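Local coordinates for glycosyl hydrolase, family 31/fibronectin type III domain protein (Clostridium perfringens, PDB 4UAP) that binds galacto-configured sugars such as N-acetylgalactosamine through a family 32 carbohydrate-binding module, probably helping a family 31 glycoside hydrolase hold on to its glycan substrates, at residues T29-S34 with N74-N79; S35-K40 with L140-I145. All coordinates share one frame; numbering follows the deposited sequence.

Contact 1. Residues T29-S34 with N74-N79; sequences TSSDDS and NRMNSN. With NGA (2-acetamido-2-deoxy-beta-D-galactopyranose), chain C.
Arg75 turns the edge of its guanidinium to the bound N-acetylgalactosamine, with C3 of the sugar in its plane, while Ser31 O and the carboxylate oxygen OD1 of Asp33 approach that group obliquely. The carboxylate of Asp33 is steeply inclined to the guanidinium, the two planes 82° apart, and its OD1 stays 4.2 Å from Arg75 NH2, so any attraction is probably one of charge alone, with no N-H directed at the oxygen. Arg75 reaches the sugar because its chain is extended all the way from CG to NE, with CG anti to the backbone N (chi1 -178°). NH1 donates to NGA O3 at 2.9 Å and to NGA O4 at 3.1 Å; NH2 adds weak bonds to O3 and to the acetamido oxygen O7. A water stands between the segments at this end: it donates to Asp33 OD1 at 2.8 Å, lies 2.6 Å from NGA O3, and accepts weakly from Arg75 NH2. Asp33 OD1 also forms a salt bridge with Arg36. At the base of the arginine, where the loops come closest, Ser31 OG receives Met76 N at 2.8 Å in an almost straight bond (N-H...O 174°). Ser31 CB packs beside Arg75 CG at 4.2 Å, and the same hydroxyl is hydrogen-bonded to Asn143 ND2, which joins this loop pair to strand 141-149. Ser31 thus fixes the backbone next to Arg75 while the arginine tip works at the ligand. With both O3 and O4 read by one guanidinium nitrogen, the geometry is consistent with recognition of the axial O4 of galacto-configured sugars; the nearby carboxylate probably tempers the positive charge gathered at the pocket, and the acetamido group gains one further, weaker hold.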
loop_
_atom_site.group_PDB
_atom_site.type_symbol
_atom_site.label_atom_id
_atom_site.label_comp_id
_atom_site.label_asym_id
_atom_site.label_seq_id
_atom_site.Cartn_x
_atom_site.Cartn_y
_atom_site.Cartn_z
ATOM N N THR A 29 8.646 -0.833 -8.893
ATOM C CA THR A 29 8.656 0.211 -7.870
ATOM C C THR A 29 8.662 1.627 -8.440
ATOM O O THR A 29 8.635 2.598 -7.687
ATOM C CB THR A 29 9.879 0.064 -6.949
ATOM O OG1 THR A 29 11.067 0.088 -7.747
ATOM C CG2 THR A 29 9.811 -1.243 -6.165
ATOM N N SER A 30 8.709 1.756 -9.761
ATOM C CA SER A 30 8.723 3.092 -10.364
ATOM C C SER A 30 7.352 3.745 -10.241
ATOM O O SER A 30 6.359 3.070 -9.946
ATOM C CB SER A 30 9.139 3.031 -11.834
ATOM O OG SER A 30 8.052 2.605 -12.638
ATOM N N SER A 31 7.296 5.051 -10.480
ATOM C CA SER A 31 6.045 5.808 -10.364
ATOM C C SER A 31 5.221 5.823 -11.653
ATOM O O SER A 31 4.166 6.463 -11.707
ATOM C CB SER A 31 6.339 7.248 -9.935
ATOM O OG SER A 31 6.897 7.288 -8.630
ATOM N N ASP A 32 5.696 5.121 -12.681
ATOM C CA ASP A 32 5.006 5.047 -13.972
ATOM C C ASP A 32 3.585 4.528 -13.794
ATOM O O ASP A 32 3.348 3.722 -12.898
ATOM C CB ASP A 32 5.772 4.133 -14.931
ATOM C CG ASP A 32 7.177 4.650 -15.244
ATOM O OD1 ASP A 32 7.305 5.817 -15.677
ATOM O OD2 ASP A 32 8.155 3.892 -15.053
ATOM N N ASP A 33 2.651 4.969 -14.642
ATOM C CA ASP A 33 1.268 4.476 -14.580
ATOM C C ASP A 33 1.218 2.954 -14.607
ATOM O O ASP A 33 0.370 2.335 -13.954
ATOM C CB ASP A 33 0.424 5.008 -15.745
ATOM C CG ASP A 33 0.109 6.491 -15.629
ATOM O OD1 ASP A 33 0.312 7.078 -14.542
ATOM O OD2 ASP A 33 -0.365 7.069 -16.633
ATOM N N SER A 34 2.122 2.353 -15.380
ATOM C CA SER A 34 2.115 0.908 -15.572
ATOM C C SER A 34 2.589 0.120 -14.336
ATOM O O SER A 34 2.417 -1.100 -14.273
ATOM C CB SER A 34 2.978 0.547 -16.782
ATOM O OG SER A 34 4.316 0.965 -16.578
ATOM N N ASN A 74 5.993 5.164 -2.729
ATOM C CA ASN A 74 5.007 6.191 -3.009
ATOM C C ASN A 74 5.196 6.806 -4.386
ATOM O O ASN A 74 6.295 6.801 -4.932
ATOM C CB ASN A 74 5.068 7.279 -1.939
ATOM C CG ASN A 74 4.719 6.746 -0.569
ATOM O OD1 ASN A 74 3.672 6.129 -0.391
ATOM N ND2 ASN A 74 5.616 6.938 0.397
ATOM N N ARG A 75 4.111 7.333 -4.940
ATOM C CA ARG A 75 4.169 7.917 -6.271
ATOM C C ARG A 75 4.896 9.253 -6.209
ATOM O O ARG A 75 4.445 10.181 -5.541
ATOM C CB ARG A 75 2.770 8.100 -6.861
ATOM C CG ARG A 75 2.805 8.674 -8.276
ATOM C CD ARG A 75 1.421 9.018 -8.771
ATOM N NE ARG A 75 1.484 9.569 -10.117
ATOM C CZ ARG A 75 0.413 9.906 -10.827
ATOM N NH1 ARG A 75 -0.799 9.748 -10.307
ATOM N NH2 ARG A 75 0.561 10.397 -12.049
ATOM N N MET A 76 6.017 9.344 -6.915
ATOM C CA MET A 76 6.833 10.557 -6.894
ATOM C C MET A 76 6.854 11.236 -8.261
ATOM O O MET A 76 6.713 10.582 -9.300
ATOM C CB MET A 76 8.271 10.243 -6.455
ATOM C CG MET A 76 8.375 9.443 -5.144
ATOM S SD MET A 76 7.591 10.223 -3.716
ATOM C CE MET A 76 8.804 11.489 -3.353
ATOM N N ASN A 77 7.035 12.553 -8.252
ATOM C CA ASN A 77 7.257 13.295 -9.486
ATOM C C ASN A 77 8.696 13.116 -9.918
ATOM O O ASN A 77 9.534 12.737 -9.107
ATOM C CB ASN A 77 6.944 14.776 -9.288
ATOM C CG ASN A 77 5.520 15.003 -8.872
ATOM O OD1 ASN A 77 4.598 14.444 -9.469
ATOM N ND2 ASN A 77 5.323 15.822 -7.846
ATOM N N SER A 78 8.991 13.403 -11.185
ATOM C CA SER A 78 10.347 13.212 -11.703
ATOM C C SER A 78 11.390 14.032 -10.933
ATOM O O SER A 78 12.551 13.642 -10.864
ATOM C CB SER A 78 10.407 13.572 -13.194
ATOM O OG SER A 78 10.102 14.944 -13.388
ATOM N N ASN A 79 10.983 15.153 -10.343
ATOM C CA ASN A 79 11.933 15.989 -9.612
ATOM C C ASN A 79 12.114 15.569 -8.154
ATOM O O ASN A 79 12.714 16.294 -7.366
ATOM C CB ASN A 79 11.519 17.472 -9.676
ATOM C CG ASN A 79 10.229 17.766 -8.924
ATOM O OD1 ASN A 79 9.593 16.869 -8.363
ATOM N ND2 ASN A 79 9.837 19.036 -8.904
HETATM C C1 NGA C . -4.902 12.408 -12.765
HETATM C C2 NGA C . -3.508 11.792 -12.823
HETATM C C3 NGA C . -3.618 10.282 -12.809
HETATM C C4 NGA C . -4.473 9.865 -11.620
HETATM C C5 NGA C . -5.869 10.464 -11.791
HETATM C C6 NGA C . -6.869 10.171 -10.680
HETATM C C7 NGA C . -1.578 12.820 -13.965
HETATM C C8 NGA C . -0.971 13.175 -15.291
HETATM N N2 NGA C . -2.780 12.231 -14.015
HETATM O O1 NGA C . -4.761 13.757 -12.385
HETATM O O3 NGA C . -2.311 9.761 -12.753
HETATM O O4 NGA C . -3.874 10.356 -10.440
HETATM O O5 NGA C . -5.763 11.857 -11.797
HETATM O O6 NGA C . -8.072 10.897 -10.914
HETATM O O7 NGA C . -0.970 13.074 -12.914
HETATM O O HOH W 1 -0.931 9.508 -14.884
#

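Contact 2. Residues S35-K40 with L140-I145. With CA (calcium ion), chain D.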
loop_
_atom_site.group_PDB
_atom_site.type_symbol
_atom_site.label_atom_id
_atom_site.label_comp_id
_atom_site.label_asym_id
_atom_site.label_seq_id
_atom_site.Cartn_x
_atom_site.Cartn_y
_atom_site.Cartn_z
ATOM N N SER A 35 3.175 0.813 -13.361
ATOM C CA SER A 35 3.663 0.166 -12.129
ATOM C C SER A 35 2.656 0.162 -10.975
ATOM O O SER A 35 2.754 -0.660 -10.059
ATOM C CB SER A 35 4.943 0.855 -11.630
ATOM O OG SER A 35 5.969 0.864 -12.610
ATOM N N ARG A 36 1.700 1.085 -11.009
ATOM C CA ARG A 36 0.965 1.463 -9.802
ATOM C C ARG A 36 -0.381 0.783 -9.589
ATOM O O ARG A 36 -1.039 0.368 -10.545
ATOM C CB ARG A 36 0.716 2.980 -9.798
ATOM C CG ARG A 36 1.953 3.854 -9.919
ATOM C CD ARG A 36 1.615 5.286 -9.512
ATOM N NE ARG A 36 0.370 5.730 -10.139
ATOM C CZ ARG A 36 0.291 6.375 -11.301
ATOM N NH1 ARG A 36 1.394 6.688 -11.985
ATOM N NH2 ARG A 36 -0.899 6.714 -11.776
ATOM N N MET A 37 -0.773 0.696 -8.316
ATOM C CA MET A 37 -2.163 0.529 -7.904
ATOM C C MET A 37 -2.748 1.920 -7.652
ATOM O O MET A 37 -2.189 2.695 -6.869
ATOM C CB MET A 37 -2.272 -0.327 -6.631
ATOM C CG MET A 37 -3.720 -0.616 -6.162
ATOM S SD MET A 37 -3.953 -0.773 -4.364
ATOM C CE MET A 37 -3.926 0.962 -3.960
ATOM N N ASP A 38 -3.860 2.232 -8.317
ATOM C CA ASP A 38 -4.533 3.520 -8.180
ATOM C C ASP A 38 -6.007 3.317 -7.824
ATOM O O ASP A 38 -6.664 2.430 -8.368
ATOM C CB ASP A 38 -4.462 4.330 -9.486
ATOM C CG ASP A 38 -3.141 5.095 -9.676
ATOM O OD1 ASP A 38 -2.097 4.753 -9.073
ATOM O OD2 ASP A 38 -3.163 6.058 -10.468
ATOM N N LEU A 39 -6.529 4.155 -6.937
ATOM C CA LEU A 39 -7.970 4.301 -6.785
ATOM C C LEU A 39 -8.544 4.749 -8.131
ATOM O O LEU A 39 -7.823 5.349 -8.933
ATOM C CB LEU A 39 -8.285 5.319 -5.690
ATOM C CG LEU A 39 -9.085 4.796 -4.500
ATOM C CD1 LEU A 39 -8.361 3.637 -3.834
ATOM C CD2 LEU A 39 -9.370 5.927 -3.508
ATOM N N LYS A 40 -9.822 4.470 -8.383
ATOM C CA LYS A 40 -10.440 4.825 -9.666
ATOM C C LYS A 40 -10.151 6.266 -10.088
ATOM O O LYS A 40 -10.343 7.208 -9.309
ATOM C CB LYS A 40 -11.959 4.622 -9.615
ATOM C CG LYS A 40 -12.423 3.177 -9.703
ATOM C CD LYS A 40 -13.951 3.112 -9.747
ATOM C CE LYS A 40 -14.443 1.669 -9.735
ATOM N NZ LYS A 40 -13.676 0.803 -10.671
ATOM N N LEU A 140 -5.699 7.962 -4.767
ATOM C CA LEU A 140 -4.601 7.243 -4.126
ATOM C C LEU A 140 -3.762 6.543 -5.176
ATOM O O LEU A 140 -4.308 5.882 -6.061
ATOM C CB LEU A 140 -5.135 6.202 -3.126
ATOM C CG LEU A 140 -4.049 5.378 -2.425
ATOM C CD1 LEU A 140 -3.260 6.258 -1.448
ATOM C CD2 LEU A 140 -4.644 4.173 -1.728
ATOM N N ALA A 141 -2.443 6.673 -5.070
ATOM C CA ALA A 141 -1.529 5.959 -5.950
ATOM C C ALA A 141 -0.402 5.358 -5.130
ATOM O O ALA A 141 0.262 6.057 -4.367
ATOM C CB ALA A 141 -0.968 6.890 -7.031
ATOM N N ILE A 142 -0.190 4.057 -5.288
ATOM C CA ILE A 142 0.917 3.366 -4.639
ATOM C C ILE A 142 1.677 2.552 -5.683
ATOM O O ILE A 142 1.065 1.813 -6.450
ATOM C CB ILE A 142 0.409 2.447 -3.504
ATOM C CG1 ILE A 142 -0.315 3.279 -2.434
ATOM C CG2 ILE A 142 1.565 1.644 -2.904
ATOM C CD1 ILE A 142 -1.024 2.417 -1.348
ATOM N N ASN A 143 3.001 2.697 -5.728
ATOM C CA ASN A 143 3.815 1.973 -6.708
ATOM C C ASN A 143 3.969 0.492 -6.396
ATOM O O ASN A 143 3.913 -0.352 -7.277
ATOM C CB ASN A 143 5.219 2.584 -6.801
ATOM C CG ASN A 143 5.201 4.043 -7.167
ATOM O OD1 ASN A 143 4.148 4.607 -7.484
ATOM N ND2 ASN A 143 6.379 4.670 -7.144
ATOM N N GLU A 144 4.203 0.182 -5.130
ATOM C CA GLU A 144 4.623 -1.158 -4.747
ATOM C C GLU A 144 4.684 -1.224 -3.238
ATOM O O GLU A 144 4.924 -0.212 -2.585
ATOM C CB GLU A 144 6.003 -1.503 -5.346
ATOM C CG GLU A 144 6.438 -2.985 -5.162
ATOM C CD GLU A 144 5.978 -3.892 -6.306
ATOM O OE1 GLU A 144 6.313 -5.093 -6.301
ATOM O OE2 GLU A 144 5.275 -3.408 -7.218
ATOM N N ILE A 145 4.451 -2.407 -2.687
ATOM C CA ILE A 145 4.727 -2.646 -1.284
ATOM C C ILE A 145 5.571 -3.906 -1.217
ATOM O O ILE A 145 5.183 -4.935 -1.762
ATOM C CB ILE A 145 3.437 -2.795 -0.443
ATOM C CG1 ILE A 145 2.625 -1.489 -0.503
ATOM C CG2 ILE A 145 3.792 -3.158 1.008
ATOM C CD1 ILE A 145 1.253 -1.537 0.228
HETATM CA CA CA D . 4.135 -2.098 -8.749
HETATM O O HOH W 2 -6.487 7.583 -7.789
#
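Met37 and Ile142 form an antiparallel hydrogen-bonded pair, Met37 N giving to Ile142 O at 2.8 Å and Ile142 N returning to Met37 O at 2.9 Å. Leu39 N continues the ladder to Leu140 O at 2.9 Å. On the apolar face the Met37 and Ile142 side chains run side by side, and the bent methionine brings CE to Leu140 CD2 (4.0 Å). Packing is tight on the Asp38 and Ala141 face, where Asp38 OD1 lies 3.2 Å from Ala141 CB. Arg36 grips Asp38 side-on, NE to OD1 and NH2 to OD2, the latter a straight 2.7 Å salt bridge; the turn at chi3 (-46°) brings Arg36 NE alongside Ala141 CB, at 3.6 Å, the methyl lying oblique to the guanidinium. Asn143 OD1, buried without a polar partner, rests against Arg36 CD, while its ND2 is hydrogen-bonded to Thr29 O. A water joins Leu39 O and Leu140 N; the looser, partly exposed side lies beyond, at Lys40, which touches nothing across the segments. At the other end, Ser35 O, Asn143 O and Glu144 OE2 bind calcium, the last at 2.3 Å, and Lys23, Asp26 and Thr28 complete the site. Strand 37-38 borders strand 141-149 in one sheet of the beta-sandwich; Met37 and Ile142 pack on Met57 of strand 55-61 in the facing sheet, while Asn143 and Glu144 make backbone bonds to Tyr73 of strand 64-74.

Overall arrangement
The first segments are consecutive, 29-34 running into 35-40, and the second segments come later in the same order, so the contacts interleave along the chain; their centres lie about 9 Å apart. Contact 1 carries Arg75 and contact 2 Arg36, two of the residues lining the N-acetylgalactosamine pocket; the Arg36 side chain comes within about 4 Å of the sugar. Between the contacts, Ser31 O probably accepts from Arg36 NH1 at 2.8 Å, and Ser30 OG and Ser35 OG are probably hydrogen-bonded at 2.7 Å. Thr28, just before 29-34, and Ser35, just after it, both bind the calcium ion, about 10 Å from the Ser31 side chain, so the loop leaves and returns to the metal site.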